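PDB 3EB7: insecticidal Delta-Endotoxin Cry8Ea1 from Bacillus Thuringiensis, which is an insecticidal toxin active against larvae of Holotrichia parallela and probably, like related three-domain Cry toxins, acts by making pores in gut-cell membranes. Local coordinates for residues Leu112-Thr117 / Leu142-Leu147; Tyr297-Trp301 / Tyr358-Val364. All coordinates share one frame; numbering follows the deposited sequence.

Overall arrangement
From the N terminus the chain first builds a bundle of long helices, and contact 1 falls within it. It joins helix 99-119 to the next helix, 133-153, and so closes a short hairpin loop of 24 residues between its segments. The chain then passes into the β-rich part of the molecule. There contact 2 closes a larger loop of 56 residues, with no helix in it, and ties strand 296-310 of one antiparallel four-stranded sheet to strand 357-369 of another. The two loops follow in series, neither nested nor crossed. Their centres lie about 52 Å apart, on opposite sides of the chain's centre, so each lies within a separate part of the fold, the helical bundle and the β-sheet region.

Contact 1 of 2, residues Leu112-Thr117 / Leu142-Leu147; sequences LDSLFT and LHLLLL
In the hairpin of helices 99-119 and 133-153, inside the helical bundle of the N-terminal domain, Phe116 and Asp113 of one helix hold the imidazole of His143 on the other. Phe116 CB lies over the centre of the His143 ring, 3.4 Å from its centroid and 9° off the ring normal, a close CH-pi contact. Reciprocally, His143 CB lies over one face of the Phe116 ring, offset toward its rim. The two side chains run past each other in opposite directions, and although their planes are nearly parallel, at 15°, each ring lies mainly over the other's CB rather than over the other ring.

At the imidazole edge, His143 NE2 donates to Asp113 OD2 over 3.0 Å in an almost straight bond lying in the ring plane. CG of His143 stands anti to the backbone N (chi1 -168°), which carries the ring across to the carboxylate. Leu147 CD2 lies against the opposite face, toward its rim, while Leu147 CD1 comes to 3.4 Å from Asp113 OD2.

Helix 133-153 matches the central helix of the Cry toxin bundle, and 99-119 is one of those packed around it; in models of pore formation this antiparallel hairpin, its axes 10.3 Å apart, probably enters the membrane. Beside the polar pair, Leu146 CD2 reaches Leu112 CB at 3.5 Å, and Leu142 CB touches Phe116 CZ at 3.7 Å.

Helix 161-191 supplies the second partners, with Arg170 forming a salt bridge to Asp113 OD1 and the Tyr178 hydroxyl hydrogen-bonding to His143 ND1. Both ring nitrogens are thus engaged, which fixes the imidazole's rotation, and the carboxylate would be expected to polarise it. Tyr85 and Leu78 of helix 65-93 pack on Leu112 and Phe116, respectively.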
loop_
_atom_site.group_PDB
_atom_site.type_symbol
_atom_site.label_atom_id
_atom_site.label_comp_id
_atom_site.label_asym_id
_atom_site.label_seq_id
_atom_site.Cartn_x
_atom_site.Cartn_y
_atom_site.Cartn_z
ATOM N N LEU A 112 -26.494 12.773 4.048
ATOM C CA LEU A 112 -25.442 11.873 3.547
ATOM C C LEU A 112 -25.345 10.614 4.381
ATOM O O LEU A 112 -25.378 9.512 3.845
ATOM C CB LEU A 112 -24.086 12.566 3.417
ATOM C CG LEU A 112 -24.029 13.441 2.170
ATOM C CD1 LEU A 112 -22.826 14.321 2.253
ATOM C CD2 LEU A 112 -24.048 12.592 0.856
ATOM N N ASP A 113 -25.294 10.782 5.694
ATOM C CA ASP A 113 -25.118 9.655 6.607
ATOM C C ASP A 113 -26.276 8.676 6.390
ATOM O O ASP A 113 -26.105 7.466 6.238
ATOM C CB ASP A 113 -25.014 10.166 8.055
ATOM C CG ASP A 113 -24.962 9.044 9.077
ATOM O OD1 ASP A 113 -25.793 9.017 9.995
ATOM O OD2 ASP A 113 -24.105 8.158 8.956
ATOM N N SER A 114 -27.463 9.222 6.303
ATOM C CA SER A 114 -28.649 8.407 6.087
ATOM C C SER A 114 -28.601 7.611 4.779
ATOM O O SER A 114 -28.996 6.458 4.752
ATOM C CB SER A 114 -29.903 9.272 6.169
ATOM O OG SER A 114 -30.867 8.805 5.252
ATOM N N LEU A 115 -28.085 8.226 3.717
ATOM C CA LEU A 115 -27.936 7.590 2.399
ATOM C C LEU A 115 -26.859 6.486 2.425
ATOM O O LEU A 115 -27.037 5.375 1.882
ATOM C CB LEU A 115 -27.565 8.682 1.378
ATOM C CG LEU A 115 -28.524 9.406 0.402
ATOM C CD1 LEU A 115 -29.985 9.121 0.565
ATOM C CD2 LEU A 115 -28.250 10.892 0.352
ATOM N N PHE A 116 -25.747 6.773 3.088
ATOM C CA PHE A 116 -24.711 5.780 3.281
ATOM C C PHE A 116 -25.260 4.559 3.967
ATOM O O PHE A 116 -25.090 3.460 3.467
ATOM C CB PHE A 116 -23.519 6.358 4.031
ATOM C CG PHE A 116 -22.586 7.096 3.157
ATOM C CD1 PHE A 116 -22.371 8.453 3.339
ATOM C CD2 PHE A 116 -21.909 6.428 2.120
ATOM C CE1 PHE A 116 -21.476 9.147 2.505
ATOM C CE2 PHE A 116 -21.020 7.094 1.290
ATOM C CZ PHE A 116 -20.801 8.457 1.468
ATOM N N THR A 117 -25.948 4.744 5.089
ATOM C CA THR A 117 -26.612 3.634 5.780
ATOM C C THR A 117 -27.542 2.815 4.869
ATOM O O THR A 117 -27.544 1.593 4.939
ATOM C CB THR A 117 -27.370 4.140 7.017
ATOM O OG1 THR A 117 -26.460 4.859 7.845
ATOM C CG2 THR A 117 -27.981 2.994 7.830
ATOM N N LEU A 142 -15.469 7.159 2.011
ATOM C CA LEU A 142 -16.244 8.386 2.087
ATOM C C LEU A 142 -17.102 8.484 3.350
ATOM O O LEU A 142 -17.140 9.551 4.003
ATOM C CB LEU A 142 -17.108 8.550 0.839
ATOM C CG LEU A 142 -16.371 8.947 -0.439
ATOM C CD1 LEU A 142 -17.364 8.973 -1.625
ATOM C CD2 LEU A 142 -15.599 10.295 -0.303
ATOM N N HIS A 143 -17.769 7.366 3.684
ATOM C CA HIS A 143 -18.666 7.302 4.839
ATOM C C HIS A 143 -17.940 7.533 6.156
ATOM O O HIS A 143 -18.420 8.294 6.990
ATOM C CB HIS A 143 -19.458 5.978 4.872
ATOM C CG HIS A 143 -20.588 5.992 5.856
ATOM N ND1 HIS A 143 -21.141 4.847 6.385
ATOM C CD2 HIS A 143 -21.244 7.033 6.438
ATOM C CE1 HIS A 143 -22.105 5.179 7.221
ATOM N NE2 HIS A 143 -22.186 6.500 7.275
ATOM N N LEU A 144 -16.769 6.928 6.337
ATOM C CA LEU A 144 -15.950 7.155 7.522
ATOM C C LEU A 144 -15.335 8.556 7.615
ATOM O O LEU A 144 -15.089 9.069 8.737
ATOM C CB LEU A 144 -14.818 6.119 7.573
ATOM C CG LEU A 144 -15.208 4.636 7.592
ATOM C CD1 LEU A 144 -13.968 3.739 7.550
ATOM C CD2 LEU A 144 -16.085 4.329 8.826
ATOM N N LEU A 145 -15.040 9.187 6.476
ATOM C CA LEU A 145 -14.569 10.565 6.520
ATOM C C LEU A 145 -15.690 11.525 6.933
ATOM O O LEU A 145 -15.426 12.586 7.547
ATOM C CB LEU A 145 -14.072 10.979 5.157
ATOM C CG LEU A 145 -12.716 10.489 4.674
ATOM C CD1 LEU A 145 -12.706 10.598 3.153
ATOM C CD2 LEU A 145 -11.601 11.361 5.330
ATOM N N LEU A 146 -16.926 11.157 6.589
ATOM C CA LEU A 146 -18.100 11.956 6.879
ATOM C C LEU A 146 -18.331 11.934 8.384
ATOM O O LEU A 146 -18.455 12.985 9.034
ATOM C CB LEU A 146 -19.334 11.387 6.153
ATOM C CG LEU A 146 -20.603 12.218 6.349
ATOM C CD1 LEU A 146 -20.517 13.508 5.596
ATOM C CD2 LEU A 146 -21.841 11.466 5.927
ATOM N N LEU A 147 -18.359 10.729 8.942
ATOM C CA LEU A 147 -18.472 10.536 10.383
ATOM C C LEU A 147 -17.384 11.260 11.170
ATOM O O LEU A 147 -17.613 11.681 12.298
ATOM C CB LEU A 147 -18.532 9.045 10.717
ATOM C CG LEU A 147 -19.928 8.372 10.846
ATOM C CD1 LEU A 147 -21.169 9.191 10.419
ATOM C CD2 LEU A 147 -19.903 7.075 10.120
#

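Contact 2 of 2, residues Tyr297-Trp301 / Tyr358-Val364; sequences YLKKW and YYGVSKV. With SO4 (sulfate ion), chain E.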
loop_
_atom_site.group_PDB
_atom_site.type_symbol
_atom_site.label_atom_id
_atom_site.label_comp_id
_atom_site.label_asym_id
_atom_site.label_seq_id
_atom_site.Cartn_x
_atom_site.Cartn_y
_atom_site.Cartn_z
ATOM N N TYR A 297 18.941 -10.741 -34.275
ATOM C CA TYR A 297 19.500 -11.198 -33.008
ATOM C C TYR A 297 18.899 -10.466 -31.845
ATOM O O TYR A 297 18.545 -9.288 -31.952
ATOM C CB TYR A 297 21.031 -11.038 -32.969
ATOM C CG TYR A 297 21.506 -9.619 -33.198
ATOM C CD1 TYR A 297 21.835 -9.185 -34.471
ATOM C CD2 TYR A 297 21.597 -8.713 -32.146
ATOM C CE1 TYR A 297 22.290 -7.872 -34.695
ATOM C CE2 TYR A 297 22.043 -7.383 -32.358
ATOM C CZ TYR A 297 22.384 -6.980 -33.637
ATOM O OH TYR A 297 22.840 -5.708 -33.861
ATOM N N LEU A 298 18.823 -11.200 -30.736
ATOM C CA LEU A 298 18.346 -10.693 -29.464
ATOM C C LEU A 298 19.466 -10.742 -28.410
ATOM O O LEU A 298 19.954 -11.833 -28.039
ATOM C CB LEU A 298 17.095 -11.484 -29.010
ATOM C CG LEU A 298 16.375 -11.195 -27.682
ATOM C CD1 LEU A 298 15.803 -9.758 -27.620
ATOM C CD2 LEU A 298 15.281 -12.290 -27.379
ATOM N N LYS A 299 19.865 -9.570 -27.938
ATOM C CA LYS A 299 20.718 -9.515 -26.753
ATOM C C LYS A 299 19.839 -9.187 -25.554
ATOM O O LYS A 299 19.195 -8.127 -25.499
ATOM C CB LYS A 299 21.800 -8.475 -26.892
ATOM C CG LYS A 299 22.897 -8.823 -27.800
ATOM C CD LYS A 299 23.686 -7.540 -28.029
ATOM C CE LYS A 299 25.071 -7.820 -28.454
ATOM N NZ LYS A 299 25.574 -6.582 -29.134
ATOM N N LYS A 300 19.815 -10.103 -24.589
ATOM C CA LYS A 300 18.781 -10.070 -23.567
ATOM C C LYS A 300 19.333 -10.320 -22.169
ATOM O O LYS A 300 20.407 -10.850 -22.006
ATOM C CB LYS A 300 17.655 -11.064 -23.913
ATOM C CG LYS A 300 18.102 -12.495 -24.065
ATOM C CD LYS A 300 16.874 -13.431 -24.153
ATOM C CE LYS A 300 17.173 -14.804 -24.803
ATOM N NZ LYS A 300 18.011 -15.606 -23.902
ATOM N N TRP A 301 18.558 -9.915 -21.179
ATOM C CA TRP A 301 18.830 -10.082 -19.761
ATOM C C TRP A 301 18.651 -11.573 -19.437
ATOM O O TRP A 301 17.494 -12.107 -19.459
ATOM C CB TRP A 301 17.780 -9.230 -19.033
ATOM C CG TRP A 301 17.796 -9.154 -17.499
ATOM C CD1 TRP A 301 18.091 -10.162 -16.589
ATOM C CD2 TRP A 301 17.425 -8.005 -16.712
ATOM N NE1 TRP A 301 17.948 -9.676 -15.292
ATOM C CE2 TRP A 301 17.525 -8.372 -15.342
ATOM C CE3 TRP A 301 17.009 -6.705 -17.035
ATOM C CZ2 TRP A 301 17.259 -7.471 -14.304
ATOM C CZ3 TRP A 301 16.748 -5.807 -15.999
ATOM C CH2 TRP A 301 16.873 -6.205 -14.642
ATOM N N TYR A 358 12.403 -17.281 -28.852
ATOM C CA TYR A 358 13.197 -16.927 -27.678
ATOM C C TYR A 358 12.645 -15.645 -27.096
ATOM O O TYR A 358 12.607 -14.607 -27.789
ATOM C CB TYR A 358 14.638 -16.562 -28.027
ATOM C CG TYR A 358 15.518 -17.505 -28.807
ATOM C CD1 TYR A 358 15.285 -17.794 -30.162
ATOM C CD2 TYR A 358 16.686 -18.008 -28.217
ATOM C CE1 TYR A 358 16.162 -18.612 -30.895
ATOM C CE2 TYR A 358 17.588 -18.811 -28.939
ATOM C CZ TYR A 358 17.318 -19.115 -30.269
ATOM O OH TYR A 358 18.229 -19.917 -30.935
ATOM N N TYR A 359 12.277 -15.696 -25.821
ATOM C CA TYR A 359 11.771 -14.531 -25.124
ATOM C C TYR A 359 12.866 -13.939 -24.280
ATOM O O TYR A 359 13.743 -14.675 -23.809
ATOM C CB TYR A 359 10.571 -14.910 -24.248
ATOM C CG TYR A 359 9.407 -15.434 -25.055
ATOM C CD1 TYR A 359 9.275 -16.788 -25.300
ATOM C CD2 TYR A 359 8.432 -14.571 -25.540
ATOM C CE1 TYR A 359 8.207 -17.276 -26.037
ATOM C CE2 TYR A 359 7.361 -15.043 -26.293
ATOM C CZ TYR A 359 7.270 -16.384 -26.538
ATOM O OH TYR A 359 6.244 -16.872 -27.256
ATOM N N GLY A 360 12.840 -12.617 -24.102
ATOM C CA GLY A 360 13.759 -11.952 -23.173
ATOM C C GLY A 360 13.709 -10.447 -23.257
ATOM O O GLY A 360 13.287 -9.906 -24.271
ATOM N N VAL A 361 14.172 -9.764 -22.215
ATOM C CA VAL A 361 14.118 -8.306 -22.153
ATOM C C VAL A 361 15.347 -7.740 -22.905
ATOM O O VAL A 361 16.505 -8.073 -22.578
ATOM C CB VAL A 361 14.078 -7.836 -20.666
ATOM C CG1 VAL A 361 14.274 -6.284 -20.512
ATOM C CG2 VAL A 361 12.787 -8.334 -19.971
ATOM N N SER A 362 15.090 -6.898 -23.905
ATOM C CA SER A 362 16.179 -6.297 -24.724
ATOM C C SER A 362 16.591 -4.893 -24.272
ATOM O O SER A 362 17.659 -4.385 -24.628
ATOM C CB SER A 362 15.759 -6.250 -26.188
ATOM O OG SER A 362 14.581 -5.470 -26.268
ATOM N N LYS A 363 15.754 -4.278 -23.461
ATOM C CA LYS A 363 15.961 -2.893 -23.101
ATOM C C LYS A 363 15.155 -2.516 -21.873
ATOM O O LYS A 363 13.977 -2.861 -21.782
ATOM C CB LYS A 363 15.564 -1.973 -24.265
ATOM C CG LYS A 363 15.880 -0.503 -24.012
ATOM C CD LYS A 363 15.588 0.275 -25.301
ATOM C CE LYS A 363 15.727 1.780 -25.129
ATOM N NZ LYS A 363 15.144 2.411 -26.372
ATOM N N VAL A 364 15.788 -1.816 -20.943
ATOM C CA VAL A 364 15.066 -1.189 -19.811
ATOM C C VAL A 364 15.577 0.233 -19.559
ATOM O O VAL A 364 16.761 0.424 -19.355
ATOM C CB VAL A 364 15.183 -1.999 -18.451
ATOM C CG1 VAL A 364 14.311 -1.341 -17.366
ATOM C CG2 VAL A 364 14.798 -3.448 -18.642
HETATM S S SO4 E . 27.841 -7.957 -31.527
HETATM O O1 SO4 E . 28.620 -8.426 -32.669
HETATM O O2 SO4 E . 28.695 -7.151 -30.654
HETATM O O3 SO4 E . 26.730 -7.172 -32.082
HETATM O O4 SO4 E . 27.300 -9.063 -30.729
HETATM O O HOH W 1 18.924 -5.492 -26.552
HETATM O O HOH W 2 15.055 -11.377 -20.028
#
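Tyr358 meets Leu298 where strand 357-369 begins to pass over strand 296-310: its carbonyl O lies 3.6 Å from Leu298 CD2. At Tyr359 it is again the backbone that is touched, since the O is 3.4 Å from Lys300 CD. Gly360, having no side chain, allows the methylenes of Lys300 to lie against its backbone, Lys300 CD being 3.6 Å from Gly360 CA. Lys300 then bends at its last torsion (chi4 70°), and its NZ forms a salt bridge with Asp426.

Val361 supplies the direct link. Its O accepts the N-H of Trp301 in the carbonyl plane at 3.1 Å, and Lys300 CA makes a CH...O approach to the same oxygen. One water, bound to Val361 N and Trp301 O, bridges the strands beside this bond. Ser362 places its CB 3.8 Å from Leu298 CD1, and a second water donates to both Ser362 O and Lys299 O. The Lys299 side chain extends outward to a sulfate, probably from the crystallisation liquor, with a weak 3.2 Å bond from NZ to O3. Val364 closes the series, its CG2 meeting the edge of the indole at Trp301 CZ3, 4.0 Å away.

With the local strand directions 86° apart, this is a crossing between two sheets rather than a ladder. Each sheet has the 3-2-1-4 strand order of a Greek key, as in the β-prism domain of Cry toxins. Strand 278-292 flanks 297-301 and strand 340-352 flanks 358-364, while Phe421 stacks on Trp301 and Pro428 and Phe430 of strand 427-434 pack on Val361 and Val364.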